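Local coordinates for hypothetical protein (Geobacillus stearothermophilus, PDB 1SFS) that is of unknown function but has a glycoside hydrolase-like domain and is possibly a bacterial lysozyme, at residues Y201-P206 with W213-G218. Sequence-based numbering, arbitrary orientation.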
loop_
_atom_site.group_PDB
_atom_site.type_symbol
_atom_site.label_atom_id
_atom_site.label_comp_id
_atom_site.label_asym_id
_atom_site.label_seq_id
_atom_site.Cartn_x
_atom_site.Cartn_y
_atom_site.Cartn_z
ATOM N N TYR A 201 14.543 2.889 9.701
ATOM C CA TYR A 201 13.392 2.032 9.422
ATOM C C TYR A 201 12.989 1.226 10.647
ATOM O O TYR A 201 13.745 0.385 11.104
ATOM C CB TYR A 201 13.745 1.127 8.247
ATOM C CG TYR A 201 12.603 0.272 7.732
ATOM C CD1 TYR A 201 11.635 0.835 6.906
ATOM C CD2 TYR A 201 12.457 -1.075 8.047
ATOM C CE1 TYR A 201 10.580 0.124 6.398
ATOM C CE2 TYR A 201 11.401 -1.807 7.529
ATOM C CZ TYR A 201 10.459 -1.210 6.722
ATOM O OH TYR A 201 9.398 -1.875 6.191
ATOM N N GLN A 202 11.788 1.461 11.151
ATOM C CA GLN A 202 11.298 0.836 12.381
ATOM C C GLN A 202 9.773 0.758 12.422
ATOM O O GLN A 202 9.136 1.228 13.397
ATOM C CB GLN A 202 11.866 1.543 13.634
ATOM C CG GLN A 202 11.660 3.014 13.624
ATOM C CD GLN A 202 12.475 3.896 14.524
ATOM O OE1 GLN A 202 12.951 4.854 13.925
ATOM N NE2 GLN A 202 12.588 3.649 15.817
ATOM N N PRO A 203 9.121 0.175 11.424
ATOM C CA PRO A 203 7.646 0.081 11.515
ATOM C C PRO A 203 7.205 -0.820 12.655
ATOM O O PRO A 203 7.887 -1.808 12.996
ATOM C CB PRO A 203 7.277 -0.586 10.206
ATOM C CG PRO A 203 8.455 -1.341 9.784
ATOM C CD PRO A 203 9.624 -0.481 10.237
ATOM N N ALA A 204 6.022 -0.504 13.174
ATOM C CA ALA A 204 5.294 -1.473 14.044
ATOM C C ALA A 204 4.872 -2.672 13.194
ATOM O O ALA A 204 4.493 -2.539 12.043
ATOM C CB ALA A 204 4.074 -0.814 14.622
ATOM N N ALA A 205 4.865 -3.821 13.817
ATOM C CA ALA A 205 4.491 -5.066 13.167
ATOM C C ALA A 205 3.431 -5.785 13.980
ATOM O O ALA A 205 3.367 -5.632 15.177
ATOM C CB ALA A 205 5.715 -5.944 13.091
ATOM N N PRO A 206 2.629 -6.636 13.340
ATOM C CA PRO A 206 1.748 -7.504 14.136
ATOM C C PRO A 206 2.566 -8.491 14.912
ATOM O O PRO A 206 3.726 -8.742 14.601
ATOM C CB PRO A 206 0.932 -8.207 13.086
ATOM C CG PRO A 206 1.808 -8.236 11.894
ATOM C CD PRO A 206 2.558 -6.934 11.905
ATOM N N TRP A 213 7.348 -4.585 4.922
ATOM C CA TRP A 213 8.284 -4.037 3.969
ATOM C C TRP A 213 8.054 -2.600 3.607
ATOM O O TRP A 213 8.824 -2.044 2.838
ATOM C CB TRP A 213 8.331 -4.877 2.686
ATOM C CG TRP A 213 8.909 -6.249 2.866
ATOM C CD1 TRP A 213 9.445 -6.812 3.975
ATOM C CD2 TRP A 213 8.966 -7.221 1.800
ATOM N NE1 TRP A 213 9.863 -8.114 3.656
ATOM C CE2 TRP A 213 9.568 -8.373 2.347
ATOM C CE3 TRP A 213 8.554 -7.193 0.459
ATOM C CZ2 TRP A 213 9.769 -9.510 1.579
ATOM C CZ3 TRP A 213 8.761 -8.333 -0.310
ATOM C CH2 TRP A 213 9.349 -9.414 0.281
ATOM N N VAL A 214 7.007 -1.977 4.101
ATOM C CA VAL A 214 6.734 -0.566 3.879
ATOM C C VAL A 214 6.295 0.044 5.189
ATOM O O VAL A 214 5.601 -0.614 5.968
ATOM C CB VAL A 214 5.681 -0.292 2.779
ATOM C CG1 VAL A 214 5.951 1.049 2.114
ATOM C CG2 VAL A 214 5.583 -1.425 1.768
ATOM N N TRP A 215 6.617 1.314 5.417
ATOM C CA TRP A 215 6.288 2.017 6.631
ATOM C C TRP A 215 5.877 3.451 6.273
ATOM O O TRP A 215 6.727 4.221 5.775
ATOM C CB TRP A 215 7.501 2.051 7.560
ATOM C CG TRP A 215 7.281 2.793 8.827
ATOM C CD1 TRP A 215 6.139 2.972 9.534
ATOM C CD2 TRP A 215 8.282 3.496 9.577
ATOM N NE1 TRP A 215 6.364 3.720 10.645
ATOM C CE2 TRP A 215 7.682 4.065 10.691
ATOM C CE3 TRP A 215 9.651 3.706 9.366
ATOM C CZ2 TRP A 215 8.393 4.830 11.620
ATOM C CZ3 TRP A 215 10.366 4.466 10.278
ATOM C CH2 TRP A 215 9.732 5.011 11.381
ATOM N N GLN A 216 4.653 3.830 6.539
ATOM C CA GLN A 216 4.203 5.223 6.403
ATOM C C GLN A 216 4.559 5.916 7.725
ATOM O O GLN A 216 3.851 5.753 8.715
ATOM C CB GLN A 216 2.746 5.307 6.076
ATOM C CG GLN A 216 2.337 6.707 5.628
ATOM C CD GLN A 216 0.863 6.741 5.400
ATOM O OE1 GLN A 216 0.112 6.568 6.380
ATOM N NE2 GLN A 216 0.447 6.911 4.162
ATOM N N TYR A 217 5.657 6.660 7.733
ATOM C CA TYR A 217 6.108 7.270 8.963
ATOM C C TYR A 217 5.587 8.678 9.193
ATOM O O TYR A 217 5.738 9.221 10.293
ATOM C CB TYR A 217 7.639 7.226 9.049
ATOM C CG TYR A 217 8.352 8.150 8.129
ATOM C CD1 TYR A 217 8.674 9.430 8.511
ATOM C CD2 TYR A 217 8.814 7.767 6.880
ATOM C CE1 TYR A 217 9.358 10.296 7.675
ATOM C CE2 TYR A 217 9.493 8.606 6.031
ATOM C CZ TYR A 217 9.784 9.893 6.432
ATOM O OH TYR A 217 10.465 10.722 5.588
ATOM N N GLY A 218 4.951 9.267 8.175
ATOM C CA GLY A 218 4.348 10.553 8.342
ATOM C C GLY A 218 3.237 10.784 7.345
ATOM O O GLY A 218 3.294 10.268 6.217
#
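P203 comes closest to W215 in the backbone, CA to CA 5.4 Å, where the irregular segment 201-206 passes strand 213-218 with no hydrogen bond between the two. The contact rests on the indole of W215, whose CB points toward the loop; its broad flat ring offers two faces for packing while NE1 still donates to P188 O. P203 lies over one face in a CH-pi contact: P203 CA stands 3.8 Å from the five-membered ring centroid and 7° off the normal, while P203 CB meets W215 CG at 3.6 Å. Proline suits this place because its ring is compact and its CA-H, polarised by the adjoining amides, faces the pi cloud. Toward the six-membered ring the loop backbone continues the cover, with Q202 N 3.4 Å from W215 CZ3, and in the modelled conformer the aliphatic CG of Q202 approaches W215 CH2. Y217 CB takes the opposite face. The CB of Y201 points away from the strand, but with CG anti to the backbone N (chi1 -174°) the ring lies alongside it, CE1 packing on W215 CB at 3.8 Å and P203 CD over the ring centre. Y201 OH stands 3.0 Å from W213 C and 3.2 Å from V214 N, the latter no hydrogen bond; tyrosine fits by pairing an apolar ring with a hydroxyl bonded to V212 O. The loop thus folds back on the strand it leads into, consistent with a glycoside hydrolase-like beta/alpha barrel. That strand runs parallel to 182-185 and antiparallel to 227-231, where Y201 touches L230 and Y217 and G218 form a classic bulge opposite T228.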